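Side-chain contacts in RNA-binding protein RO60 (Deinococcus radiodurans, PDB 2NVO), which binds several small RNAs that accumulate during recovery from ultraviolet irradiation and contributes to the bacterium's resistance to it: residues L386-A391 against G496-E501; N466-G471 against T500-A505. One frame throughout, in Å; residues are numbered along the deposited sequence.

Contact 1 (L386-A391 against G496-E501); sequences LTPNMA and GLTATE
Leu-497 and Pro-388 make the main apolar contact. Leu-497 CD1 lies 3.9 Å from Pro-388 CB and also packs against the proline's backbone, with Leu-497 CD1 3.4 Å from Pro-388 O. Both methyls, Leu-497 CD1 and Leu-497 CD2, lie 4.2 Å from Ala-391 CB, while CD1 alone also reaches Pro-388. The leucine's CG stands anti to the carbonyl carbon and beside the backbone N (chi1 -70°), which directs the side chain at the helix. Thr-498 adds a smaller patch: Thr-498 CG2 touches Pro-388 CG, 3.8 Å away, the two side chains crossing at about a right angle.

The place is the C-terminal ends of the sheet's parallel strands in the VWFA-like, Rossmann-type domain, where the loop leaving strand 491-496 meets the first turn of helix 388-402. Asp-465 lies beside both Pro-388 and Thr-498, and the calcium ion is about 9 Å from the proline side chain.

The two segments meet without a polar bond between them, and each is held by its own. Thr-387 is the N-cap of the helix, Thr-387 OG1 accepting from Met-390 N at 3.0 Å and 160°. On the other segment, residues 496-499 form a type I turn, closed by Ala-499 N on Gly-496 O at 3.0 Å, and the backbone of Leu-497 bonds that of Thr-464.

Contact 2 (N466-G471 against T500-A505); sequences NETWAG and TEFSIA. With CA (calcium ion), chain B.
One water links Asn-466 and Glu-501 across the contact, donating to both Asn-466 O and Glu-501 O at 3.2 Å from each, and so ties the two backbones together near the surface. Beside it, Phe-502 N makes a weak, bent bond (123°) to Glu-501 OE2, while OE1 of that carboxylate is bonded to Tyr-58 OH.

The apolar part is light. Thr-468 and Ile-504 reach toward each other tip to tip, Ile-504 CD1 being 4.2 Å from Thr-468 CB and equally far from the methyl Thr-468 CG2. That methyl also approaches the Phe-502 ring obliquely, and Phe-502 CB is 4.5 Å from Thr-468 OG1.

Next to Thr-468, Glu-467 turns the other way and binds the calcium ion through a single carboxylate oxygen, OE2, at 2.4 Å. The glutamate runs out extended beyond CG (chi2 -163°), carrying its carboxylate to the ion and away from the 500-505 segment. Two waters and the hydroxyls of Ser-372 and Ser-374 complete the five ligands in the model. This is the MIDAS-like site of the VWFA-like domain, with the two serines coming from the loop after strand 364-369 and the acid from the loop after strand 459-464.

Val-494 of strand 491-496 touches Thr-468, Phe-502 and Ile-504 alike, so the two loops meet over that strand, with strand 512-517 packing against Phe-502 and Ile-504 through Val-516 and Met-512.

Contacts 1 and 2 have centres 13 Å apart, beside the same end of the central sheet of the VWFA-like domain. Along the chain, 386-391 comes first, at the start of helix 388-402, then 466-471 after strand 459-464; 496-501 and 500-505 follow as successive parts of the loop between strands 491-496 and 512-517, sharing Thr-500 and Glu-501. That loop therefore packs on the helix start with its first half and on the metal-bearing loop with its second. The contacts also touch directly, Ala-499 CA lying 3.9 Å from Asn-466 CB. They bring three separate pieces of chain together beside the calcium site, to which only Glu-467 of them contributes a ligand, in the domain that closes the helical horseshoe into a ring.

Contact 1 (L386-A391 against G496-E501)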
ATOM      1  N   LEU A 386      16.456   0.547  -7.704  1.00  5.89           N
ATOM      2  CA  LEU A 386      16.174  -0.432  -6.640  1.00  6.50           C
ATOM      3  C   LEU A 386      16.278  -1.840  -7.251  1.00  5.12           C
ATOM      4  O   LEU A 386      15.295  -2.392  -7.697  1.00  6.39           O
ATOM      5  CB  LEU A 386      14.785  -0.228  -6.029  1.00  6.20           C
ATOM      6  CG  LEU A 386      14.422  -1.194  -4.875  1.00  8.02           C
ATOM      7  CD1 LEU A 386      15.458  -1.141  -3.783  1.00  5.12           C
ATOM      8  CD2 LEU A 386      13.038  -0.890  -4.299  1.00  7.63           C
ATOM      9  N   THR A 387      17.482  -2.379  -7.312  1.00  6.13           N
ATOM     10  CA  THR A 387      17.684  -3.698  -7.922  1.00  6.20           C
ATOM     11  C   THR A 387      17.087  -4.816  -7.069  1.00  6.84           C
ATOM     12  O   THR A 387      16.925  -4.662  -5.878  1.00  5.12           O
ATOM     13  CB  THR A 387      19.156  -3.987  -8.160  1.00  6.51           C
ATOM     14  OG1 THR A 387      19.857  -4.096  -6.913  1.00  6.08           O
ATOM     15  CG2 THR A 387      19.785  -2.885  -9.031  1.00  6.93           C
ATOM     16  N   PRO A 388      16.705  -5.932  -7.702  1.00  5.28           N
ATOM     17  CA  PRO A 388      16.242  -7.049  -6.876  1.00  5.12           C
ATOM     18  C   PRO A 388      17.273  -7.403  -5.791  1.00  5.12           C
ATOM     19  O   PRO A 388      16.878  -7.715  -4.672  1.00  5.12           O
ATOM     20  CB  PRO A 388      16.073  -8.186  -7.889  1.00  5.63           C
ATOM     21  CG  PRO A 388      15.704  -7.451  -9.193  1.00  5.12           C
ATOM     22  CD  PRO A 388      16.538  -6.177  -9.146  1.00  6.80           C
ATOM     23  N   ASN A 389      18.562  -7.320  -6.115  1.00  5.12           N
ATOM     24  CA  ASN A 389      19.636  -7.612  -5.168  1.00  5.12           C
ATOM     25  C   ASN A 389      19.581  -6.636  -3.981  1.00  6.06           C
ATOM     26  O   ASN A 389      19.612  -7.054  -2.838  1.00  5.12           O
ATOM     27  CB  ASN A 389      21.007  -7.567  -5.874  1.00  5.64           C
ATOM     28  CG  ASN A 389      22.186  -7.517  -4.912  1.00  7.09           C
ATOM     29  OD1 ASN A 389      22.402  -8.428  -4.088  1.00  5.87           O
ATOM     30  ND2 ASN A 389      22.997  -6.472  -5.048  1.00  8.09           N
ATOM     31  N   MET A 390      19.426  -5.352  -4.275  1.00  5.12           N
ATOM     32  CA  MET A 390      19.289  -4.346  -3.226  1.00  5.31           C
ATOM     33  C   MET A 390      18.042  -4.591  -2.372  1.00  5.63           C
ATOM     34  O   MET A 390      18.099  -4.522  -1.140  1.00  5.12           O
ATOM     35  CB  MET A 390      19.271  -2.943  -3.836  1.00  5.39           C
ATOM     36  CG  MET A 390      19.301  -1.823  -2.805  1.00  5.12           C
ATOM     37  SD  MET A 390      19.137  -0.187  -3.547  1.00  9.74           S
ATOM     38  CE  MET A 390      20.605  -0.117  -4.574  1.00  9.79           C
ATOM     39  N   ALA A 391      16.913  -4.862  -3.023  1.00  5.12           N
ATOM     40  CA  ALA A 391      15.663  -5.082  -2.300  1.00  5.85           C
ATOM     41  C   ALA A 391      15.761  -6.285  -1.357  1.00  6.24           C
ATOM     42  O   ALA A 391      15.339  -6.207  -0.191  1.00  5.12           O
ATOM     43  CB  ALA A 391      14.486  -5.252  -3.263  1.00  5.44           C
ATOM     44  N   GLY A 496       8.862 -12.878  -6.375  1.00  5.12           N
ATOM     45  CA  GLY A 496       9.440 -12.505  -7.657  1.00  5.12           C
ATOM     46  C   GLY A 496       9.450 -11.010  -7.753  1.00  5.12           C
ATOM     47  O   GLY A 496       8.463 -10.407  -8.199  1.00  6.63           O
ATOM     48  N   LEU A 497      10.560 -10.405  -7.330  1.00  5.12           N
ATOM     49  CA  LEU A 497      10.646  -8.959  -7.133  1.00  5.12           C
ATOM     50  C   LEU A 497      10.351  -8.140  -8.402  1.00  5.92           C
ATOM     51  O   LEU A 497       9.841  -7.039  -8.315  1.00  5.40           O
ATOM     52  CB  LEU A 497      12.016  -8.554  -6.557  1.00  5.12           C
ATOM     53  CG  LEU A 497      12.258  -8.974  -5.098  1.00  5.12           C
ATOM     54  CD1 LEU A 497      13.766  -9.042  -4.842  1.00  5.12           C
ATOM     55  CD2 LEU A 497      11.540  -8.069  -4.098  1.00  5.12           C
ATOM     56  N   THR A 498      10.676  -8.686  -9.565  1.00  5.15           N
ATOM     57  CA  THR A 498      10.355  -8.024 -10.836  1.00  7.29           C
ATOM     58  C   THR A 498       9.499  -8.920 -11.737  1.00  9.77           C
ATOM     59  O   THR A 498       9.464  -8.722 -12.942  1.00  8.23           O
ATOM     60  CB  THR A 498      11.636  -7.675 -11.622  1.00  7.19           C
ATOM     61  OG1 THR A 498      12.423  -8.865 -11.787  1.00  8.16           O
ATOM     62  CG2 THR A 498      12.455  -6.622 -10.886  1.00  6.60           C
ATOM     63  N   ALA A 499       8.823  -9.903 -11.146  1.00  7.43           N
ATOM     64  CA  ALA A 499       8.011 -10.850 -11.888  1.00  7.95           C
ATOM     65  C   ALA A 499       6.695 -10.218 -12.342  1.00 11.27           C
ATOM     66  O   ALA A 499       6.190  -9.294 -11.720  1.00 10.77           O
ATOM     67  CB  ALA A 499       7.726 -12.082 -11.037  1.00  8.82           C
ATOM     68  N   THR A 500       6.143 -10.712 -13.437  1.00  9.30           N
ATOM     69  CA  THR A 500       4.801 -10.302 -13.844  1.00 13.16           C
ATOM     70  C   THR A 500       3.844 -11.478 -13.602  1.00 14.21           C
ATOM     71  O   THR A 500       2.666 -11.284 -13.315  1.00 15.39           O
ATOM     72  CB  THR A 500       4.756  -9.839 -15.329  1.00 13.15           C
ATOM     73  OG1 THR A 500       5.245 -10.882 -16.156  1.00 11.97           O
ATOM     74  CG2 THR A 500       5.633  -8.604 -15.543  1.00 18.02           C
ATOM     75  N   GLU A 501       4.373 -12.698 -13.671  1.00 15.44           N
ATOM     76  CA  GLU A 501       3.575 -13.896 -13.419  1.00 15.18           C
ATOM     77  C   GLU A 501       4.446 -15.145 -13.195  1.00 16.95           C
ATOM     78  O   GLU A 501       5.412 -15.388 -13.921  1.00 18.10           O
ATOM     79  CB  GLU A 501       2.605 -14.136 -14.583  1.00 22.17           C
ATOM     80  CG  GLU A 501       1.549 -15.195 -14.294  1.00 24.16           C
ATOM     81  CD  GLU A 501       0.685 -14.844 -13.086  1.00 25.47           C
ATOM     82  OE1 GLU A 501      -0.128 -13.903 -13.187  1.00 28.19           O
ATOM     83  OE2 GLU A 501       0.817 -15.501 -12.026  1.00 27.42           O
TER

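Contact 2 (N466-G471 against T500-A505)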
ATOM      1  N   ASN A 466      12.912 -12.621 -11.542  1.00  8.74           N
ATOM      2  CA  ASN A 466      11.832 -13.273 -12.214  1.00  9.74           C
ATOM      3  C   ASN A 466      12.239 -14.668 -12.703  1.00 12.32           C
ATOM      4  O   ASN A 466      11.792 -15.096 -13.738  1.00 10.55           O
ATOM      5  CB  ASN A 466      11.311 -12.372 -13.345  1.00  9.97           C
ATOM      6  CG  ASN A 466      12.342 -12.138 -14.449  1.00 16.00           C
ATOM      7  OD1 ASN A 466      13.519 -12.481 -14.313  1.00 14.11           O
ATOM      8  ND2 ASN A 466      11.892 -11.556 -15.560  1.00 13.85           N
ATOM      9  N   GLU A 467      13.085 -15.379 -11.946  1.00 11.13           N
ATOM     10  CA  GLU A 467      13.640 -16.634 -12.446  1.00 12.73           C
ATOM     11  C   GLU A 467      13.600 -17.810 -11.480  1.00 16.63           C
ATOM     12  O   GLU A 467      14.645 -18.378 -11.158  1.00 15.31           O
ATOM     13  CB  GLU A 467      15.074 -16.439 -12.954  1.00 10.64           C
ATOM     14  CG  GLU A 467      15.178 -15.424 -14.051  1.00  8.24           C
ATOM     15  CD  GLU A 467      16.476 -15.526 -14.829  1.00  5.78           C
ATOM     16  OE1 GLU A 467      16.397 -15.555 -16.052  1.00  8.40           O
ATOM     17  OE2 GLU A 467      17.569 -15.581 -14.249  1.00  8.70           O
ATOM     18  N   THR A 468      12.403 -18.174 -11.027  1.00 18.33           N
ATOM     19  CA  THR A 468      12.227 -19.452 -10.358  1.00 18.34           C
ATOM     20  C   THR A 468      12.563 -20.560 -11.370  1.00 18.32           C
ATOM     21  O   THR A 468      12.279 -20.454 -12.561  1.00 14.93           O
ATOM     22  CB  THR A 468      10.796 -19.650  -9.842  1.00 19.99           C
ATOM     23  OG1 THR A 468       9.869 -19.560 -10.934  1.00 19.04           O
ATOM     24  CG2 THR A 468      10.448 -18.606  -8.771  1.00 17.66           C
ATOM     25  N   TRP A 469      13.172 -21.621 -10.867  1.00 18.44           N
ATOM     26  CA  TRP A 469      13.616 -22.725 -11.695  1.00 16.18           C
ATOM     27  C   TRP A 469      13.102 -23.968 -10.985  1.00 18.23           C
ATOM     28  O   TRP A 469      13.317 -24.124  -9.783  1.00 17.09           O
ATOM     29  CB  TRP A 469      15.140 -22.706 -11.711  1.00 16.61           C
ATOM     30  CG  TRP A 469      15.783 -23.841 -12.405  1.00 19.70           C
ATOM     31  CD1 TRP A 469      15.897 -24.017 -13.750  1.00 19.56           C
ATOM     32  CD2 TRP A 469      16.427 -24.958 -11.793  1.00 20.46           C
ATOM     33  NE1 TRP A 469      16.562 -25.190 -14.017  1.00 21.56           N
ATOM     34  CE2 TRP A 469      16.905 -25.784 -12.827  1.00 21.40           C
ATOM     35  CE3 TRP A 469      16.633 -25.351 -10.464  1.00 17.98           C
ATOM     36  CZ2 TRP A 469      17.571 -26.984 -12.582  1.00 23.97           C
ATOM     37  CZ3 TRP A 469      17.303 -26.536 -10.217  1.00 20.03           C
ATOM     38  CH2 TRP A 469      17.766 -27.338 -11.269  1.00 26.98           C
ATOM     39  N   ALA A 470      12.414 -24.843 -11.707  1.00 19.87           N
ATOM     40  CA  ALA A 470      11.879 -26.053 -11.099  1.00 19.90           C
ATOM     41  C   ALA A 470      12.952 -27.132 -10.930  1.00 22.97           C
ATOM     42  O   ALA A 470      13.650 -27.502 -11.880  1.00 20.06           O
ATOM     43  CB  ALA A 470      10.691 -26.579 -11.900  1.00 20.44           C
ATOM     44  N   GLY A 471      13.088 -27.619  -9.702  1.00 17.23           N
ATOM     45  CA  GLY A 471      13.952 -28.746  -9.425  1.00 20.65           C
ATOM     46  C   GLY A 471      13.157 -30.040  -9.534  1.00 19.84           C
ATOM     47  O   GLY A 471      12.010 -30.033  -9.972  1.00 18.91           O
ATOM     48  N   THR A 500       6.143 -10.712 -13.437  1.00  9.30           N
ATOM     49  CA  THR A 500       4.801 -10.302 -13.844  1.00 13.16           C
ATOM     50  C   THR A 500       3.844 -11.478 -13.602  1.00 14.21           C
ATOM     51  O   THR A 500       2.666 -11.284 -13.315  1.00 15.39           O
ATOM     52  CB  THR A 500       4.756  -9.839 -15.329  1.00 13.15           C
ATOM     53  OG1 THR A 500       5.245 -10.882 -16.156  1.00 11.97           O
ATOM     54  CG2 THR A 500       5.633  -8.604 -15.543  1.00 18.02           C
ATOM     55  N   GLU A 501       4.373 -12.698 -13.671  1.00 15.44           N
ATOM     56  CA  GLU A 501       3.575 -13.896 -13.419  1.00 15.18           C
ATOM     57  C   GLU A 501       4.446 -15.145 -13.195  1.00 16.95           C
ATOM     58  O   GLU A 501       5.412 -15.388 -13.921  1.00 18.10           O
ATOM     59  CB  GLU A 501       2.605 -14.136 -14.583  1.00 22.17           C
ATOM     60  CG  GLU A 501       1.549 -15.195 -14.294  1.00 24.16           C
ATOM     61  CD  GLU A 501       0.685 -14.844 -13.086  1.00 25.47           C
ATOM     62  OE1 GLU A 501      -0.128 -13.903 -13.187  1.00 28.19           O
ATOM     63  OE2 GLU A 501       0.817 -15.501 -12.026  1.00 27.42           O
ATOM     64  N   PHE A 502       4.112 -15.904 -12.157  1.00 15.85           N
ATOM     65  CA  PHE A 502       4.677 -17.227 -11.911  1.00 14.03           C
ATOM     66  C   PHE A 502       3.724 -17.935 -10.967  1.00 14.30           C
ATOM     67  O   PHE A 502       2.846 -17.307 -10.402  1.00 16.07           O
ATOM     68  CB  PHE A 502       6.095 -17.146 -11.330  1.00 15.99           C
ATOM     69  CG  PHE A 502       6.168 -16.523  -9.949  1.00 12.01           C
ATOM     70  CD1 PHE A 502       6.136 -17.321  -8.806  1.00 14.75           C
ATOM     71  CD2 PHE A 502       6.282 -15.155  -9.802  1.00 10.84           C
ATOM     72  CE1 PHE A 502       6.219 -16.764  -7.536  1.00 11.27           C
ATOM     73  CE2 PHE A 502       6.367 -14.583  -8.540  1.00 10.96           C
ATOM     74  CZ  PHE A 502       6.336 -15.386  -7.402  1.00 10.17           C
ATOM     75  N   SER A 503       3.848 -19.246 -10.820  1.00 17.74           N
ATOM     76  CA  SER A 503       2.978 -19.944  -9.881  1.00 18.84           C
ATOM     77  C   SER A 503       3.687 -21.110  -9.196  1.00 20.17           C
ATOM     78  O   SER A 503       4.150 -22.059  -9.843  1.00 18.66           O
ATOM     79  CB  SER A 503       1.670 -20.391 -10.543  1.00 22.43           C
ATOM     80  OG  SER A 503       1.918 -21.285 -11.603  1.00 29.13           O
ATOM     81  N   ILE A 504       3.772 -21.006  -7.875  1.00 15.03           N
ATOM     82  CA  ILE A 504       4.454 -21.992  -7.045  1.00 14.21           C
ATOM     83  C   ILE A 504       3.499 -22.413  -5.956  1.00 15.31           C
ATOM     84  O   ILE A 504       3.340 -23.601  -5.682  1.00 16.73           O
ATOM     85  CB  ILE A 504       5.683 -21.381  -6.366  1.00 11.55           C
ATOM     86  CG1 ILE A 504       6.664 -20.833  -7.416  1.00 16.52           C
ATOM     87  CG2 ILE A 504       6.340 -22.397  -5.422  1.00 13.46           C
ATOM     88  CD1 ILE A 504       7.840 -21.707  -7.721  1.00 15.55           C
ATOM     89  N   ALA A 505       2.867 -21.421  -5.336  1.00 12.14           N
ATOM     90  CA  ALA A 505       1.880 -21.660  -4.295  1.00 16.33           C
ATOM     91  C   ALA A 505       0.719 -22.506  -4.806  1.00 18.75           C
ATOM     92  O   ALA A 505       0.132 -22.213  -5.850  1.00 20.89           O
ATOM     93  CB  ALA A 505       1.355 -20.335  -3.731  1.00 12.21           C
TER
HETATM   94 CA    CA B 533      19.324 -15.086 -12.731  1.00  5.12          CA
HETATM   95  O   HOH W   1       8.587 -15.225 -13.260  1.00 19.44           O
HETATM   96  O   HOH W   2      19.589 -17.497 -12.259  1.00  9.80           O
HETATM   97  O   HOH W   3      17.483 -14.753 -11.153  1.00  5.12           O